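Local coordinates for protein glutamine synthetase (Streptomyces coelicolor, PDB 4BAX) that belongs to the glutamine synthetase family and assembles from ten copies of a chain that joins a beta-grasp domain to a catalytic domain, at residues W10-G13 / T17-L20; L126-G131 / G224-A229. All blocks are in the same frame, centred on the assembly; numbering follows the deposited sequence.

In the fold
Interaction 1 comes first along the chain and is complete before interaction 2 opens. It lies at the turn between strands 3-11 and 20-28, within the beta-grasp domain, and is local, its segments being separated by three residues. Interaction 2 falls in the catalytic domain and bridges 92 residues, joining the loop after strand 124-125 to the loop before strand 231-236. The centres are 26 Å apart, and the nearest atoms remain about 11 Å from each other. Helix 190-210 lies in the part of the chain between the two segments of interaction 2 and packs against I11 and L20 of interaction 1, so the hairpin end is seated on the catalytic part while interaction 2 ties together two of that part's loops.

Interaction 1: W10-G13 / T17-L20; sequences WIDG and TAKL
D12 and K19 are joined by two hydrogen bonds, one made by the backbone of D12 and the other by its side chain. The backbone N of D12 donates to K19 O at 2.7 Å. From there the aspartate side chain runs alongside K19. Its CB stands 3.7 Å from K19 O, and CG, set at chi1 72° between the backbone N and the carbonyl carbon, turns the carboxylate back across the turn. OD1 then accepts K19 N at 2.8 Å in an almost straight bond (173° at the hydrogen), the donor standing well above the carboxylate plane. OD2 lies 3.5 Å from K19 CB, beside the start of the lysine chain, and its charge is met by R21 in a salt bridge, with T14 OG1 as a further hydrogen-bonding partner. The carboxylate is thus tied both to the turn and to the start of strand 20-28. K19 bends away at chi3 and chi4, and its NZ forms a salt bridge with E148 of a second subunit.

I11 and L20 form an antiparallel non-hydrogen-bonded pair, their CA atoms 4.6 Å apart. Their side chains lie side by side on one face of the sheet, I11 CG1 approaching L20 CD2, and W198 of helix 190-210 touches both. The other branch of I11, CG2, is anti to the backbone N and meets A18 CB at 3.5 Å. The same alanine methyl lies beside the carbonyl oxygen of D12. Backbone hydrogen bonding between W10 and R21 carries the pairing on into the strands. The arrangement is that of a beta-hairpin end, here the link between the first two strands of the beta-grasp domain.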
ATOM      1  N   TRP A  10      36.498  -5.088 -19.709  1.00 28.07           N
ATOM      2  CA  TRP A  10      37.733  -5.574 -19.119  1.00 27.13           C
ATOM      3  C   TRP A  10      37.503  -6.039 -17.687  1.00 26.38           C
ATOM      4  O   TRP A  10      36.406  -5.872 -17.159  1.00 25.52           O
ATOM      5  CB  TRP A  10      38.872  -4.549 -19.220  1.00 27.20           C
ATOM      6  CG  TRP A  10      38.759  -3.359 -18.289  1.00 27.54           C
ATOM      7  CD1 TRP A  10      39.386  -3.206 -17.082  1.00 27.60           C
ATOM      8  CD2 TRP A  10      38.006  -2.153 -18.501  1.00 27.86           C
ATOM      9  NE1 TRP A  10      39.064  -1.986 -16.528  1.00 27.75           N
ATOM     10  CE2 TRP A  10      38.221  -1.320 -17.375  1.00 27.86           C
ATOM     11  CE3 TRP A  10      37.164  -1.700 -19.522  1.00 28.20           C
ATOM     12  CZ2 TRP A  10      37.631  -0.058 -17.247  1.00 28.03           C
ATOM     13  CZ3 TRP A  10      36.572  -0.436 -19.390  1.00 28.46           C
ATOM     14  CH2 TRP A  10      36.813   0.366 -18.265  1.00 28.32           C
ATOM     15  N   ILE A  11      38.524  -6.667 -17.100  1.00 26.81           N
ATOM     16  CA  ILE A  11      38.495  -7.140 -15.722  1.00 27.19           C
ATOM     17  C   ILE A  11      39.413  -6.253 -14.888  1.00 27.66           C
ATOM     18  O   ILE A  11      40.538  -5.966 -15.288  1.00 27.20           O
ATOM     19  CB  ILE A  11      38.918  -8.603 -15.641  1.00 27.84           C
ATOM     20  CG1 ILE A  11      37.825  -9.475 -16.251  1.00 28.38           C
ATOM     21  CG2 ILE A  11      39.136  -9.047 -14.198  1.00 27.77           C
ATOM     22  CD1 ILE A  11      38.277 -10.198 -17.476  1.00 28.85           C
ATOM     23  N   ASP A  12      38.923  -5.814 -13.731  1.00 28.87           N
ATOM     24  CA  ASP A  12      39.697  -4.908 -12.889  1.00 29.70           C
ATOM     25  C   ASP A  12      40.680  -5.601 -11.922  1.00 30.19           C
ATOM     26  O   ASP A  12      41.004  -6.785 -12.070  1.00 29.68           O
ATOM     27  CB  ASP A  12      38.815  -3.852 -12.203  1.00 29.90           C
ATOM     28  CG  ASP A  12      37.942  -4.421 -11.099  1.00 30.08           C
ATOM     29  OD1 ASP A  12      38.188  -5.553 -10.627  1.00 30.01           O
ATOM     30  OD2 ASP A  12      36.966  -3.736 -10.725  1.00 30.45           O
ATOM     31  N   GLY A  13      41.193  -4.830 -10.972  1.00 31.32           N
ATOM     32  CA  GLY A  13      42.126  -5.341  -9.996  1.00 32.41           C
ATOM     33  C   GLY A  13      41.528  -5.432  -8.604  1.00 33.19           C
ATOM     34  O   GLY A  13      42.275  -5.436  -7.617  1.00 33.12           O
ATOM     35  N   THR A  17      37.989 -10.724  -5.291  1.00 33.79           N
ATOM     36  CA  THR A  17      37.484 -11.132  -6.598  1.00 32.69           C
ATOM     37  C   THR A  17      37.356  -9.925  -7.504  1.00 32.76           C
ATOM     38  O   THR A  17      36.643  -8.971  -7.182  1.00 33.53           O
ATOM     39  CB  THR A  17      36.142 -11.836  -6.480  1.00 31.55           C
ATOM     40  OG1 THR A  17      36.303 -12.985  -5.635  1.00 31.23           O
ATOM     41  CG2 THR A  17      35.685 -12.304  -7.838  1.00 31.15           C
ATOM     42  N   ALA A  18      37.987 -10.018  -8.671  1.00 31.85           N
ATOM     43  CA  ALA A  18      37.980  -8.951  -9.659  1.00 30.58           C
ATOM     44  C   ALA A  18      36.644  -8.833 -10.353  1.00 29.71           C
ATOM     45  O   ALA A  18      35.914  -9.818 -10.487  1.00 28.89           O
ATOM     46  CB  ALA A  18      39.102  -9.146 -10.665  1.00 30.22           C
ATOM     47  N   LYS A  19      36.372  -7.624 -10.844  1.00 30.06           N
ATOM     48  CA  LYS A  19      35.087  -7.282 -11.439  1.00 29.90           C
ATOM     49  C   LYS A  19      35.205  -6.819 -12.888  1.00 28.80           C
ATOM     50  O   LYS A  19      36.249  -6.301 -13.332  1.00 29.05           O
ATOM     51  CB  LYS A  19      34.408  -6.189 -10.622  1.00 31.07           C
ATOM     52  CG  LYS A  19      34.388  -6.443  -9.114  1.00 31.99           C
ATOM     53  CD  LYS A  19      33.937  -5.194  -8.348  1.00 32.74           C
ATOM     54  CE  LYS A  19      32.651  -4.560  -8.927  1.00 32.95           C
ATOM     55  NZ  LYS A  19      31.380  -5.252  -8.534  1.00 32.87           N
ATOM     56  N   LEU A  20      34.131  -7.053 -13.627  1.00 27.12           N
ATOM     57  CA  LEU A  20      34.001  -6.584 -14.996  1.00 26.03           C
ATOM     58  C   LEU A  20      33.765  -5.071 -15.047  1.00 25.86           C
ATOM     59  O   LEU A  20      33.103  -4.510 -14.182  1.00 25.05           O
ATOM     60  CB  LEU A  20      32.895  -7.318 -15.729  1.00 25.37           C
ATOM     61  CG  LEU A  20      33.192  -8.769 -16.036  1.00 25.35           C
ATOM     62  CD1 LEU A  20      31.882  -9.531 -16.049  1.00 24.75           C
ATOM     63  CD2 LEU A  20      33.935  -8.889 -17.382  1.00 25.85           C
TER

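Interaction 2: L126-G131 / G224-A229; sequences LGFPEG and GDWNGA
F128 and W226 meet through their rings, the phenyl directing its edge onto a face of the indole. The touching atom is F128 CZ, which stands 3.6 Å above the indole plane and over its centre. Its nearest neighbour there is W226 CD2, at 3.7 Å, with CE2 next, so the para carbon sits close to the bond shared by the two indole rings. F128 CE1 is the next nearest phenyl atom, 4.2 Å from W226 CE3. The phenyl and the six-membered ring of the indole have centroids 4.8 Å apart and planes inclined at 60°, a tilted edge-to-face pair.

The two side chains come from opposite directions and together span a CA-CA separation of 11.3 Å. In each, CG is anti to the carbonyl carbon (chi1 -87° for F128, -54° for W226), which sends the ring across to the other loop. This is loop-to-loop aromatic packing in the catalytic domain: one segment follows strand 124-125, the other leads into strand 231-236, and both of these strands pair with strand 110-121. Neither segment is itself helix or strand.

Around this pair, P134 packs against F128 and Q137 against W226. The backbone around W226 is held by side chains: K220 NZ is hydrogen-bonded to the carbonyl oxygens of G224 and W226, and the N and O of the next residue, N227, to Q137 OE1 and Q180 NE2. Beyond F128, P129 packs against G131 of a third subunit.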
ATOM      1  N   LEU A 126      16.142 -14.672  -5.227  1.00 32.36           N
ATOM      2  CA  LEU A 126      14.933 -14.541  -6.039  1.00 31.10           C
ATOM      3  C   LEU A 126      13.906 -15.647  -5.742  1.00 29.91           C
ATOM      4  O   LEU A 126      12.704 -15.415  -5.848  1.00 29.32           O
ATOM      5  CB  LEU A 126      15.269 -14.468  -7.539  1.00 30.75           C
ATOM      6  CG  LEU A 126      14.056 -14.232  -8.446  1.00 30.39           C
ATOM      7  CD1 LEU A 126      13.693 -12.767  -8.423  1.00 30.44           C
ATOM      8  CD2 LEU A 126      14.267 -14.706  -9.877  1.00 30.31           C
ATOM      9  N   GLY A 127      14.383 -16.831  -5.355  1.00 29.57           N
ATOM     10  CA  GLY A 127      13.498 -17.945  -5.064  1.00 29.95           C
ATOM     11  C   GLY A 127      13.068 -18.057  -3.608  1.00 30.78           C
ATOM     12  O   GLY A 127      12.402 -19.026  -3.212  1.00 31.43           O
ATOM     13  N   PHE A 128      13.461 -17.082  -2.795  1.00 30.33           N
ATOM     14  CA  PHE A 128      13.162 -17.111  -1.370  1.00 29.66           C
ATOM     15  C   PHE A 128      12.048 -16.117  -1.131  1.00 31.02           C
ATOM     16  O   PHE A 128      11.953 -15.137  -1.870  1.00 30.36           O
ATOM     17  CB  PHE A 128      14.397 -16.717  -0.546  1.00 27.78           C
ATOM     18  CG  PHE A 128      15.322 -17.873  -0.211  1.00 26.57           C
ATOM     19  CD1 PHE A 128      15.610 -18.855  -1.157  1.00 26.40           C
ATOM     20  CD2 PHE A 128      15.944 -17.957   1.035  1.00 25.71           C
ATOM     21  CE1 PHE A 128      16.479 -19.914  -0.852  1.00 25.95           C
ATOM     22  CE2 PHE A 128      16.815 -19.018   1.341  1.00 25.35           C
ATOM     23  CZ  PHE A 128      17.081 -19.991   0.395  1.00 25.58           C
ATOM     24  N   PRO A 129      11.153 -16.402  -0.162  1.00 33.49           N
ATOM     25  CA  PRO A 129      10.120 -15.449   0.276  1.00 34.89           C
ATOM     26  C   PRO A 129      10.773 -14.411   1.194  1.00 36.85           C
ATOM     27  O   PRO A 129      11.817 -14.700   1.810  1.00 36.98           O
ATOM     28  CB  PRO A 129       9.141 -16.318   1.075  1.00 34.57           C
ATOM     29  CG  PRO A 129       9.944 -17.476   1.529  1.00 34.37           C
ATOM     30  CD  PRO A 129      11.019 -17.713   0.501  1.00 34.08           C
ATOM     31  N   GLU A 130      10.175 -13.229   1.297  1.00 38.50           N
ATOM     32  CA  GLU A 130      10.731 -12.196   2.157  1.00 40.37           C
ATOM     33  C   GLU A 130      10.687 -12.649   3.602  1.00 39.82           C
ATOM     34  O   GLU A 130       9.652 -13.112   4.087  1.00 39.64           O
ATOM     35  CB  GLU A 130       9.962 -10.875   1.992  1.00 42.92           C
ATOM     36  CG  GLU A 130      10.023 -10.278   0.581  1.00 45.71           C
ATOM     37  CD  GLU A 130      10.925  -9.048   0.494  1.00 48.07           C
ATOM     38  OE1 GLU A 130      11.210  -8.450   1.561  1.00 49.09           O
ATOM     39  OE2 GLU A 130      11.367  -8.696  -0.633  1.00 48.55           O
ATOM     40  N   GLY A 131      11.843 -12.598   4.256  1.00 39.59           N
ATOM     41  CA  GLY A 131      11.928 -12.902   5.671  1.00 39.29           C
ATOM     42  C   GLY A 131      11.920 -14.359   6.039  1.00 38.56           C
ATOM     43  O   GLY A 131      11.813 -14.683   7.226  1.00 39.29           O
ATOM     44  N   GLY A 224      24.103 -22.692   5.144  1.00 41.72           N
ATOM     45  CA  GLY A 224      23.345 -23.872   5.493  1.00 42.26           C
ATOM     46  C   GLY A 224      23.356 -24.989   4.472  1.00 42.85           C
ATOM     47  O   GLY A 224      24.316 -25.166   3.730  1.00 42.43           O
ATOM     48  N   ASP A 225      22.245 -25.702   4.385  1.00 43.98           N
ATOM     49  CA  ASP A 225      22.182 -26.868   3.522  1.00 45.33           C
ATOM     50  C   ASP A 225      21.815 -26.484   2.102  1.00 44.29           C
ATOM     51  O   ASP A 225      21.724 -27.340   1.223  1.00 45.34           O
ATOM     52  CB  ASP A 225      21.177 -27.875   4.069  1.00 47.28           C
ATOM     53  CG  ASP A 225      21.719 -28.628   5.268  1.00 49.06           C
ATOM     54  OD1 ASP A 225      22.964 -28.769   5.366  1.00 49.59           O
ATOM     55  OD2 ASP A 225      20.903 -29.117   6.082  1.00 49.71           O
ATOM     56  N   TRP A 226      21.583 -25.192   1.891  1.00 41.53           N
ATOM     57  CA  TRP A 226      21.336 -24.666   0.550  1.00 38.11           C
ATOM     58  C   TRP A 226      22.586 -24.801  -0.325  1.00 36.52           C
ATOM     59  O   TRP A 226      23.708 -24.547   0.104  1.00 36.35           O
ATOM     60  CB  TRP A 226      20.830 -23.218   0.627  1.00 36.49           C
ATOM     61  CG  TRP A 226      19.632 -23.114   1.525  1.00 34.74           C
ATOM     62  CD1 TRP A 226      19.612 -22.760   2.845  1.00 34.05           C
ATOM     63  CD2 TRP A 226      18.280 -23.416   1.173  1.00 33.44           C
ATOM     64  NE1 TRP A 226      18.322 -22.811   3.331  1.00 33.41           N
ATOM     65  CE2 TRP A 226      17.488 -23.209   2.320  1.00 32.98           C
ATOM     66  CE3 TRP A 226      17.664 -23.833  -0.000  1.00 32.86           C
ATOM     67  CZ2 TRP A 226      16.119 -23.409   2.321  1.00 32.27           C
ATOM     68  CZ3 TRP A 226      16.296 -24.030   0.007  1.00 32.56           C
ATOM     69  CH2 TRP A 226      15.542 -23.817   1.156  1.00 32.29           C
ATOM     70  N   ASN A 227      22.369 -25.193  -1.571  1.00 35.60           N
ATOM     71  CA  ASN A 227      23.464 -25.531  -2.469  1.00 34.87           C
ATOM     72  C   ASN A 227      24.404 -24.383  -2.809  1.00 33.03           C
ATOM     73  O   ASN A 227      23.977 -23.260  -3.089  1.00 32.72           O
ATOM     74  CB  ASN A 227      22.934 -26.167  -3.755  1.00 35.83           C
ATOM     75  CG  ASN A 227      23.207 -27.653  -3.819  1.00 36.93           C
ATOM     76  OD1 ASN A 227      23.063 -28.377  -2.822  1.00 37.30           O
ATOM     77  ND2 ASN A 227      23.571 -28.128  -5.001  1.00 37.37           N
ATOM     78  N   GLY A 228      25.692 -24.701  -2.844  1.00 31.82           N
ATOM     79  CA  GLY A 228      26.695 -23.755  -3.291  1.00 30.57           C
ATOM     80  C   GLY A 228      26.716 -23.601  -4.806  1.00 29.48           C
ATOM     81  O   GLY A 228      26.124 -24.403  -5.541  1.00 29.51           O
ATOM     82  N   ALA A 229      27.357 -22.534  -5.273  1.00 28.24           N
ATOM     83  CA  ALA A 229      27.498 -22.311  -6.702  1.00 26.65           C
ATOM     84  C   ALA A 229      28.933 -22.605  -7.139  1.00 25.88           C
ATOM     85  O   ALA A 229      29.884 -21.980  -6.644  1.00 26.41           O
ATOM     86  CB  ALA A 229      27.070 -20.876  -7.072  1.00 25.60           C
TER